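Local coordinates for protein ATP12 ATPase (Paracoccus denitrificans, PDB 2R31) that probably acts as a chaperone in the assembly of the F1 part of ATP synthase, at residues Trp13-Val27 and Arg43-Trp57. Sequence-based numbering, arbitrary orientation. Where two conformers were deposited one is given.
Sequences WASVGIHKEEGGWAV and RLPTEALALAIAEEW
Ala50 CB rests against Trp25 CB (3.6 Å) and Ile18 CG2, and one turn on Ala54 CB receives Val16 CG1 at 3.7 Å and Ile18 CG2, illustrating how small residues on a helix make room for larger ones on a sheet. The axes of strand 16-21 and helix 47-57 accordingly approach to 8.0 Å. Val27 sets CG2 against Ile53 CG2 and Leu44 CD1. With CG1 lodged between the backbone N and the carbonyl carbon (chi1 67°), Ile18 sends CD1 out to Leu51 CD2, 3.6 Å away.

Trp25 covers the first turn of the helix: Glu47 CG stands over its six-membered ring, 4.1 Å from the centroid, in a CH-pi contact, and Lys20 CB lies over the opposite face. With an alanine in place of Trp25, Glu47 CG and Lys20 CB would probably lose the ring that separates them, and a gap would open beside the start of the helix. At the other end, the six-membered rings of Trp13 and Trp57 meet obliquely, planes 54° apart, and Trp13 NE1 donates to Trp57 O (3.3 Å) from above the carbonyl plane.

The polar edge begins where Trp25 and Leu44 form an antiparallel hydrogen-bonded pair, Trp25 N to Leu44 O at 2.9 Å and Leu44 N to Trp25 O at 2.8 Å. Beyond it, Arg43 bends back along the hairpin turn; one water accepts from its NH2 and donates, weakly, to Glu21 OE1, another accepts from both Arg43 NE and Gly23 N.

Phe164 of helix 163-174 meets Leu44, and Trp57 NE1 is hydrogen-bonded to Thr72 OG1. Through Ile53, helix 47-57 touches helix 70-82, lying between it and the hairpin.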
ATOM      1  N   TRP A  13      30.291   4.171  -4.398  1.00 10.34           N
ATOM      2  CA  TRP A  13      30.171   5.601  -4.634  1.00 10.07           C
ATOM      3  C   TRP A  13      30.512   6.334  -3.356  1.00  9.36           C
ATOM      4  O   TRP A  13      30.252   5.885  -2.258  1.00 12.12           O
ATOM      5  CB  TRP A  13      28.722   5.963  -5.091  1.00 10.50           C
ATOM      6  CG  TRP A  13      27.691   5.586  -4.074  1.00 10.42           C
ATOM      7  CD1 TRP A  13      27.153   6.384  -3.090  1.00 11.88           C
ATOM      8  CD2 TRP A  13      27.088   4.315  -3.896  1.00  9.62           C
ATOM      9  NE1 TRP A  13      26.245   5.684  -2.334  1.00 11.27           N
ATOM     10  CE2 TRP A  13      26.178   4.420  -2.782  1.00 10.04           C
ATOM     11  CE3 TRP A  13      27.155   3.075  -4.555  1.00  9.83           C
ATOM     12  CZ2 TRP A  13      25.448   3.357  -2.349  1.00 10.93           C
ATOM     13  CZ3 TRP A  13      26.397   2.020  -4.078  1.00 10.66           C
ATOM     14  CH2 TRP A  13      25.567   2.179  -3.000  1.00 11.49           C
ATOM     15  N   ALA A  14      30.996   7.558  -3.542  1.00  9.11           N
ATOM     16  CA  ALA A  14      31.293   8.433  -2.433  1.00  9.92           C
ATOM     17  C   ALA A  14      30.118   9.332  -2.091  1.00 12.06           C
ATOM     18  O   ALA A  14      29.662   9.366  -0.939  1.00 16.03           O
ATOM     19  CB  ALA A  14      32.591   9.231  -2.672  1.00 11.76           C
ATOM     20  N   SER A  15      29.599  10.026  -3.095  1.00 11.64           N
ATOM     21  CA  SER A  15      28.633  11.081  -2.922  0.83 11.35           C
ATOM     22  C   SER A  15      27.243  10.697  -3.448  1.00  9.42           C
ATOM     23  O   SER A  15      27.116   9.871  -4.353  1.00  8.85           O
ATOM     24  CB  SER A  15      29.058  12.367  -3.663  0.83 13.33           C
ATOM     25  OG  SER A  15      28.926  12.246  -5.063  0.83 14.71           O
ATOM     26  N   VAL A  16      26.217  11.318  -2.877  1.00  9.04           N
ATOM     27  CA  VAL A  16      24.830  11.140  -3.273  1.00  8.46           C
ATOM     28  C   VAL A  16      24.207  12.549  -3.373  1.00  8.81           C
ATOM     29  O   VAL A  16      24.423  13.386  -2.485  1.00 12.16           O
ATOM     30  CB  VAL A  16      24.018  10.300  -2.288  1.00  9.59           C
ATOM     31  CG1 VAL A  16      22.622  10.090  -2.784  1.00 11.52           C
ATOM     32  CG2 VAL A  16      24.711   8.957  -2.067  1.00  9.98           C
ATOM     33  N   GLY A  17      23.406  12.784  -4.390  1.00  9.21           N
ATOM     34  CA  GLY A  17      22.654  14.043  -4.501  1.00  9.90           C
ATOM     35  C   GLY A  17      21.408  13.802  -5.384  1.00  8.90           C
ATOM     36  O   GLY A  17      21.118  12.650  -5.708  1.00  9.05           O
ATOM     37  N   ILE A  18      20.722  14.891  -5.715  1.00  8.26           N
ATOM     38  CA  ILE A  18      19.556  14.807  -6.555  1.00  8.18           C
ATOM     39  C   ILE A  18      19.603  15.905  -7.627  1.00  8.23           C
ATOM     40  O   ILE A  18      20.314  16.896  -7.465  1.00 10.05           O
ATOM     41  CB  ILE A  18      18.230  14.884  -5.750  1.00  8.50           C
ATOM     42  CG1 ILE A  18      17.980  16.236  -5.097  1.00  9.73           C
ATOM     43  CG2 ILE A  18      18.202  13.734  -4.723  1.00  9.65           C
ATOM     44  CD1 ILE A  18      16.583  16.415  -4.553  1.00 12.71           C
ATOM     45  N   HIS A  19      18.833  15.760  -8.685  1.00  8.80           N
ATOM     46  CA  HIS A  19      18.759  16.744  -9.754  1.00  8.51           C
ATOM     47  C   HIS A  19      17.487  16.549 -10.543  1.00  8.88           C
ATOM     48  O   HIS A  19      17.141  15.413 -10.878  1.00  9.93           O
ATOM     49  CB  HIS A  19      19.984  16.552 -10.695  1.00  9.73           C
ATOM     50  CG  HIS A  19      19.985  17.499 -11.845  1.00 11.25           C
ATOM     51  ND1 HIS A  19      20.112  18.865 -11.711  1.00 14.92           N
ATOM     52  CD2 HIS A  19      19.808  17.247 -13.179  1.00 14.92           C
ATOM     53  CE1 HIS A  19      20.027  19.409 -12.929  1.00 17.64           C
ATOM     54  NE2 HIS A  19      19.851  18.458 -13.847  1.00 18.60           N
ATOM     55  N   LYS A  20      16.791  17.643 -10.899  1.00  8.55           N
ATOM     56  CA  LYS A  20      15.550  17.537 -11.650  0.66  8.34           C
ATOM     57  C   LYS A  20      15.811  17.476 -13.162  1.00  9.01           C
ATOM     58  O   LYS A  20      16.373  18.411 -13.748  1.00 11.36           O
ATOM     59  CB  LYS A  20      14.599  18.699 -11.317  0.66  9.62           C
ATOM     60  CG  LYS A  20      13.307  18.720 -12.105  0.66  9.08           C
ATOM     61  CD  LYS A  20      12.360  17.589 -11.785  0.66 10.72           C
ATOM     62  CE  LYS A  20      10.991  17.806 -12.349  0.66 12.46           C
ATOM     63  NZ  LYS A  20      10.892  17.959 -13.828  0.66 19.23           N
ATOM     64  N   GLU A  21      15.374  16.410 -13.808  1.00  9.43           N
ATOM     65  CA  GLU A  21      15.405  16.190 -15.255  1.00 10.04           C
ATOM     66  C   GLU A  21      14.012  16.405 -15.781  1.00  9.54           C
ATOM     67  O   GLU A  21      13.004  16.481 -15.054  1.00  9.29           O
ATOM     68  CB  GLU A  21      15.920  14.778 -15.551  1.00 11.93           C
ATOM     69  CG  GLU A  21      17.347  14.499 -15.107  1.00 13.04           C
ATOM     70  CD  GLU A  21      18.393  15.002 -16.070  1.00 14.32           C
ATOM     71  OE1 GLU A  21      18.108  15.364 -17.237  1.00 23.41           O
ATOM     72  OE2 GLU A  21      19.580  15.090 -15.722  1.00 17.70           O
ATOM     73  N   GLU A  22      13.860  16.428 -17.113  1.00 10.43           N
ATOM     74  CA  GLU A  22      12.536  16.630 -17.726  0.78  9.53           C
ATOM     75  C   GLU A  22      11.556  15.584 -17.283  1.00 10.15           C
ATOM     76  O   GLU A  22      10.373  15.870 -17.053  1.00 12.04           O
ATOM     77  CB  GLU A  22      12.723  16.663 -19.261  0.78 10.06           C
ATOM     78  CG  GLU A  22      11.415  16.836 -20.017  0.78 10.43           C
ATOM     79  CD  GLU A  22      11.581  17.330 -21.445  0.78  9.90           C
ATOM     80  OE1 GLU A  22      12.505  18.155 -21.745  0.78 10.08           O
ATOM     81  OE2 GLU A  22      10.704  16.923 -22.299  0.78 11.74           O
ATOM     82  N   GLY A  23      11.993  14.309 -17.140  1.00 11.12           N
ATOM     83  CA  GLY A  23      11.103  13.251 -16.735  1.00 11.68           C
ATOM     84  C   GLY A  23      10.835  13.103 -15.279  1.00 11.98           C
ATOM     85  O   GLY A  23      10.040  12.248 -14.839  1.00 14.76           O
ATOM     86  N   GLY A  24      11.482  13.912 -14.459  1.00 10.31           N
ATOM     87  CA  GLY A  24      11.349  13.850 -13.012  1.00 10.30           C
ATOM     88  C   GLY A  24      12.693  13.994 -12.340  1.00  9.09           C
ATOM     89  O   GLY A  24      13.738  14.219 -12.953  1.00  9.10           O
ATOM     90  N   TRP A  25      12.691  13.872 -11.009  1.00  8.82           N
ATOM     91  CA  TRP A  25      13.913  13.959 -10.229  1.00  8.12           C
ATOM     92  C   TRP A  25      14.731  12.675 -10.375  1.00  8.07           C
ATOM     93  O   TRP A  25      14.189  11.567 -10.319  1.00  8.46           O
ATOM     94  CB  TRP A  25      13.632  14.189  -8.740  1.00  9.51           C
ATOM     95  CG  TRP A  25      13.091  15.546  -8.437  1.00 12.43           C
ATOM     96  CD1 TRP A  25      11.777  15.962  -8.480  1.00 15.53           C
ATOM     97  CD2 TRP A  25      13.859  16.686  -8.061  1.00 14.74           C
ATOM     98  NE1 TRP A  25      11.697  17.278  -8.134  1.00 19.33           N
ATOM     99  CE2 TRP A  25      12.962  17.747  -7.890  1.00 17.76           C
ATOM    100  CE3 TRP A  25      15.212  16.912  -7.886  1.00 16.94           C
ATOM    101  CZ2 TRP A  25      13.374  19.039  -7.512  1.00 20.88           C
ATOM    102  CZ3 TRP A  25      15.630  18.170  -7.508  1.00 19.10           C
ATOM    103  CH2 TRP A  25      14.715  19.226  -7.329  1.00 21.71           C
ATOM    104  N   ALA A  26      16.028  12.860 -10.515  1.00  9.15           N
ATOM    105  CA  ALA A  26      17.013  11.783 -10.506  1.00  8.58           C
ATOM    106  C   ALA A  26      17.761  11.811  -9.173  1.00  7.76           C
ATOM    107  O   ALA A  26      17.941  12.855  -8.535  1.00  8.87           O
ATOM    108  CB  ALA A  26      18.002  11.958 -11.636  1.00  9.59           C
ATOM    109  N   VAL A  27      18.221  10.613  -8.780  1.00  7.94           N
ATOM    110  CA  VAL A  27      19.113  10.446  -7.632  1.00  7.46           C
ATOM    111  C   VAL A  27      20.481  10.095  -8.172  1.00  8.18           C
ATOM    112  O   VAL A  27      20.582   9.147  -8.965  1.00  9.67           O
ATOM    113  CB  VAL A  27      18.590   9.345  -6.691  1.00  8.13           C
ATOM    114  CG1 VAL A  27      19.590   9.059  -5.547  1.00  8.96           C
ATOM    115  CG2 VAL A  27      17.238   9.765  -6.107  1.00  9.18           C
ATOM    116  N   ARG A  43      13.228   7.986 -12.388  1.00  9.43           N
ATOM    117  CA  ARG A  43      12.770   9.360 -12.380  1.00  9.19           C
ATOM    118  C   ARG A  43      11.585   9.437 -11.410  1.00  9.03           C
ATOM    119  O   ARG A  43      10.680   8.613 -11.472  1.00 11.48           O
ATOM    120  CB  ARG A  43      12.384   9.871 -13.754  1.00 10.66           C
ATOM    121  CG  ARG A  43      13.562   9.983 -14.688  1.00 11.38           C
ATOM    122  CD  ARG A  43      14.580  11.067 -14.343  1.00 11.73           C
ATOM    123  NE  ARG A  43      15.656  11.098 -15.333  1.00 11.81           N
ATOM    124  CZ  ARG A  43      16.718  10.282 -15.332  1.00 11.41           C
ATOM    125  NH1 ARG A  43      16.910   9.385 -14.385  1.00 11.80           N
ATOM    126  NH2 ARG A  43      17.625  10.356 -16.302  1.00 13.88           N
ATOM    127  N   LEU A  44      11.613  10.423 -10.509  1.00  8.21           N
ATOM    128  CA  LEU A  44      10.665  10.498  -9.404  1.00  8.07           C
ATOM    129  C   LEU A  44       9.798  11.746  -9.477  1.00  7.74           C
ATOM    130  O   LEU A  44      10.250  12.799  -9.958  1.00  9.23           O
ATOM    131  CB  LEU A  44      11.463  10.523  -8.097  1.00  7.77           C
ATOM    132  CG  LEU A  44      12.491   9.390  -7.982  1.00  8.30           C
ATOM    133  CD1 LEU A  44      13.370   9.684  -6.787  1.00  8.94           C
ATOM    134  CD2 LEU A  44      11.827   8.030  -7.882  1.00  7.89           C
ATOM    135  N   PRO A  45       8.576  11.675  -8.980  1.00  7.42           N
ATOM    136  CA  PRO A  45       7.629  12.795  -9.195  1.00  7.70           C
ATOM    137  C   PRO A  45       7.857  13.990  -8.304  1.00  7.80           C
ATOM    138  O   PRO A  45       7.335  15.073  -8.620  1.00 10.23           O
ATOM    139  CB  PRO A  45       6.260  12.168  -8.923  1.00  8.92           C
ATOM    140  CG  PRO A  45       6.575  11.044  -7.985  1.00  9.28           C
ATOM    141  CD  PRO A  45       7.860  10.482  -8.494  1.00  7.56           C
ATOM    142  N   THR A  46       8.546  13.843  -7.178  0.92  7.40           N
ATOM    143  CA  THR A  46       8.672  14.914  -6.180  0.92  7.48           C
ATOM    144  C   THR A  46      10.100  15.002  -5.677  0.92  6.92           C
ATOM    145  O   THR A  46      10.823  14.022  -5.552  0.92  8.05           O
ATOM    146  CB  THR A  46       7.716  14.735  -4.980  0.92  7.48           C
ATOM    147  OG1 THR A  46       8.149  13.524  -4.314  0.92  7.83           O
ATOM    148  CG2 THR A  46       6.272  14.588  -5.387  0.92  7.94           C
ATOM    149  N   GLU A  47      10.442  16.226  -5.248  1.00  7.64           N
ATOM    150  CA  GLU A  47      11.692  16.477  -4.553  1.00  8.08           C
ATOM    151  C   GLU A  47      11.708  15.687  -3.246  1.00  7.11           C
ATOM    152  O   GLU A  47      12.744  15.127  -2.865  1.00  8.11           O
ATOM    153  CB  GLU A  47      11.882  17.971  -4.277  1.00  9.59           C
ATOM    154  CG  GLU A  47      13.264  18.266  -3.706  1.00 11.12           C
ATOM    155  CD  GLU A  47      13.406  19.605  -3.016  1.00 17.48           C
ATOM    156  OE1 GLU A  47      12.344  20.228  -2.709  1.00 30.21           O
ATOM    157  OE2 GLU A  47      14.518  20.047  -2.733  1.00 19.68           O
ATOM    158  N   ALA A  48      10.594  15.631  -2.527  1.00  7.68           N
ATOM    159  CA  ALA A  48      10.571  14.973  -1.213  1.00  7.60           C
ATOM    160  C   ALA A  48      10.920  13.506  -1.364  1.00  6.77           C
ATOM    161  O   ALA A  48      11.687  12.965  -0.552  1.00  7.40           O
ATOM    162  CB  ALA A  48       9.210  15.114  -0.566  1.00  8.66           C
ATOM    163  N   LEU A  49      10.368  12.814  -2.374  1.00  6.76           N
ATOM    164  CA  LEU A  49      10.720  11.431  -2.558  1.00  6.35           C
ATOM    165  C   LEU A  49      12.188  11.291  -2.987  1.00  5.83           C
ATOM    166  O   LEU A  49      12.895  10.388  -2.509  1.00  6.69           O
ATOM    167  CB  LEU A  49       9.813  10.723  -3.577  1.00  6.35           C
ATOM    168  CG  LEU A  49      10.134   9.269  -3.796  1.00  6.63           C
ATOM    169  CD1 LEU A  49       9.968   8.431  -2.537  1.00  7.09           C
ATOM    170  CD2 LEU A  49       9.310   8.648  -4.908  1.00  7.96           C
ATOM    171  N   ALA A  50      12.659  12.160  -3.869  1.00  6.40           N
ATOM    172  CA  ALA A  50      14.075  12.102  -4.278  1.00  6.63           C
ATOM    173  C   ALA A  50      14.993  12.274  -3.107  1.00  6.42           C
ATOM    174  O   ALA A  50      15.984  11.541  -2.975  1.00  7.24           O
ATOM    175  CB  ALA A  50      14.345  13.146  -5.357  1.00  7.67           C
ATOM    176  N   LEU A  51      14.739  13.242  -2.215  1.00  7.38           N
ATOM    177  CA  LEU A  51      15.576  13.449  -1.038  1.00  7.53           C
ATOM    178  C   LEU A  51      15.564  12.209  -0.151  1.00  7.18           C
ATOM    179  O   LEU A  51      16.611  11.812   0.393  1.00  8.21           O
ATOM    180  CB  LEU A  51      15.134  14.673  -0.255  1.00  8.58           C
ATOM    181  CG  LEU A  51      15.398  16.023  -0.901  1.00  9.72           C
ATOM    182  CD1 LEU A  51      14.597  17.102  -0.174  1.00 12.61           C
ATOM    183  CD2 LEU A  51      16.900  16.330  -0.937  1.00 12.08           C
ATOM    184  N   ALA A  52      14.414  11.595   0.039  1.00  6.77           N
ATOM    185  CA  ALA A  52      14.294  10.439   0.914  1.00  7.12           C
ATOM    186  C   ALA A  52      14.976   9.213   0.322  1.00  6.83           C
ATOM    187  O   ALA A  52      15.589   8.406   1.060  1.00  7.43           O
ATOM    188  CB  ALA A  52      12.830  10.196   1.233  1.00  7.82           C
ATOM    189  N   ILE A  53      14.911   9.018  -0.987  1.00  6.57           N
ATOM    190  CA  ILE A  53      15.636   7.947  -1.658  1.00  6.66           C
ATOM    191  C   ILE A  53      17.133   8.242  -1.590  1.00  6.72           C
ATOM    192  O   ILE A  53      17.940   7.323  -1.312  1.00  7.67           O
ATOM    193  CB  ILE A  53      15.107   7.685  -3.071  1.00  6.41           C
ATOM    194  CG1 ILE A  53      13.752   7.006  -2.958  1.00  6.74           C
ATOM    195  CG2 ILE A  53      16.085   6.826  -3.882  1.00  7.10           C
ATOM    196  CD1 ILE A  53      13.034   6.762  -4.264  1.00  7.58           C
ATOM    197  N   ALA A  54      17.567   9.475  -1.814  1.00  7.23           N
ATOM    198  CA  ALA A  54      18.964   9.821  -1.658  1.00  7.72           C
ATOM    199  C   ALA A  54      19.453   9.452  -0.259  1.00  7.53           C
ATOM    200  O   ALA A  54      20.562   8.935  -0.122  1.00  8.30           O
ATOM    201  CB  ALA A  54      19.183  11.280  -1.972  1.00  8.12           C
ATOM    202  N   GLU A  55      18.645   9.703   0.780  1.00  7.96           N
ATOM    203  CA  GLU A  55      19.036   9.307   2.131  0.55  8.72           C
ATOM    204  C   GLU A  55      19.272   7.812   2.239  1.00  8.27           C
ATOM    205  O   GLU A  55      20.177   7.346   2.960  1.00  9.11           O
ATOM    206  CB  GLU A  55      18.014   9.780   3.169  0.55  9.50           C
ATOM    207  CG  GLU A  55      17.899  11.262   3.421  0.55 11.59           C
ATOM    208  CD  GLU A  55      16.705  11.707   4.225  0.55 19.59           C
ATOM    209  OE1 GLU A  55      15.717  10.938   4.372  0.55 26.22           O
ATOM    210  OE2 GLU A  55      16.678  12.862   4.729  0.55 27.68           O
ATOM    211  N   GLU A  56      18.458   6.982   1.577  1.00  7.52           N
ATOM    212  CA  GLU A  56      18.665   5.532   1.584  1.00  7.60           C
ATOM    213  C   GLU A  56      20.032   5.176   0.999  1.00  7.48           C
ATOM    214  O   GLU A  56      20.760   4.340   1.536  1.00  9.11           O
ATOM    215  CB  GLU A  56      17.572   4.791   0.829  1.00  7.27           C
ATOM    216  CG  GLU A  56      16.199   4.916   1.449  1.00  7.64           C
ATOM    217  CD  GLU A  56      15.120   4.117   0.754  1.00  7.72           C
ATOM    218  OE1 GLU A  56      15.272   3.719  -0.417  1.00  8.28           O
ATOM    219  OE2 GLU A  56      14.056   3.908   1.419  1.00  8.59           O
ATOM    220  N   TRP A  57      20.391   5.775  -0.114  1.00  7.11           N
ATOM    221  CA  TRP A  57      21.666   5.461  -0.777  1.00  7.52           C
ATOM    222  C   TRP A  57      22.869   6.064  -0.024  1.00  8.20           C
ATOM    223  O   TRP A  57      23.920   5.456  -0.005  1.00  9.76           O
ATOM    224  CB  TRP A  57      21.609   5.935  -2.264  1.00  7.72           C
ATOM    225  CG  TRP A  57      20.698   4.975  -3.011  1.00  7.37           C
ATOM    226  CD1 TRP A  57      19.337   5.032  -3.115  1.00  8.04           C
ATOM    227  CD2 TRP A  57      21.067   3.778  -3.667  1.00  7.44           C
ATOM    228  NE1 TRP A  57      18.841   3.988  -3.811  1.00  8.26           N
ATOM    229  CE2 TRP A  57      19.897   3.165  -4.159  1.00  7.86           C
ATOM    230  CE3 TRP A  57      22.291   3.113  -3.899  1.00  8.72           C
ATOM    231  CZ2 TRP A  57      19.894   1.973  -4.842  1.00  9.28           C
ATOM    232  CZ3 TRP A  57      22.288   1.944  -4.569  1.00 10.10           C
ATOM    233  CH2 TRP A  57      21.117   1.356  -5.062  1.00 10.72           C
TER
HETATM  234  O   HOH W   1      17.585  12.515 -18.387  1.00 27.48           O
HETATM  235  O   HOH W   2      14.318  12.441 -17.950  1.00  8.62           O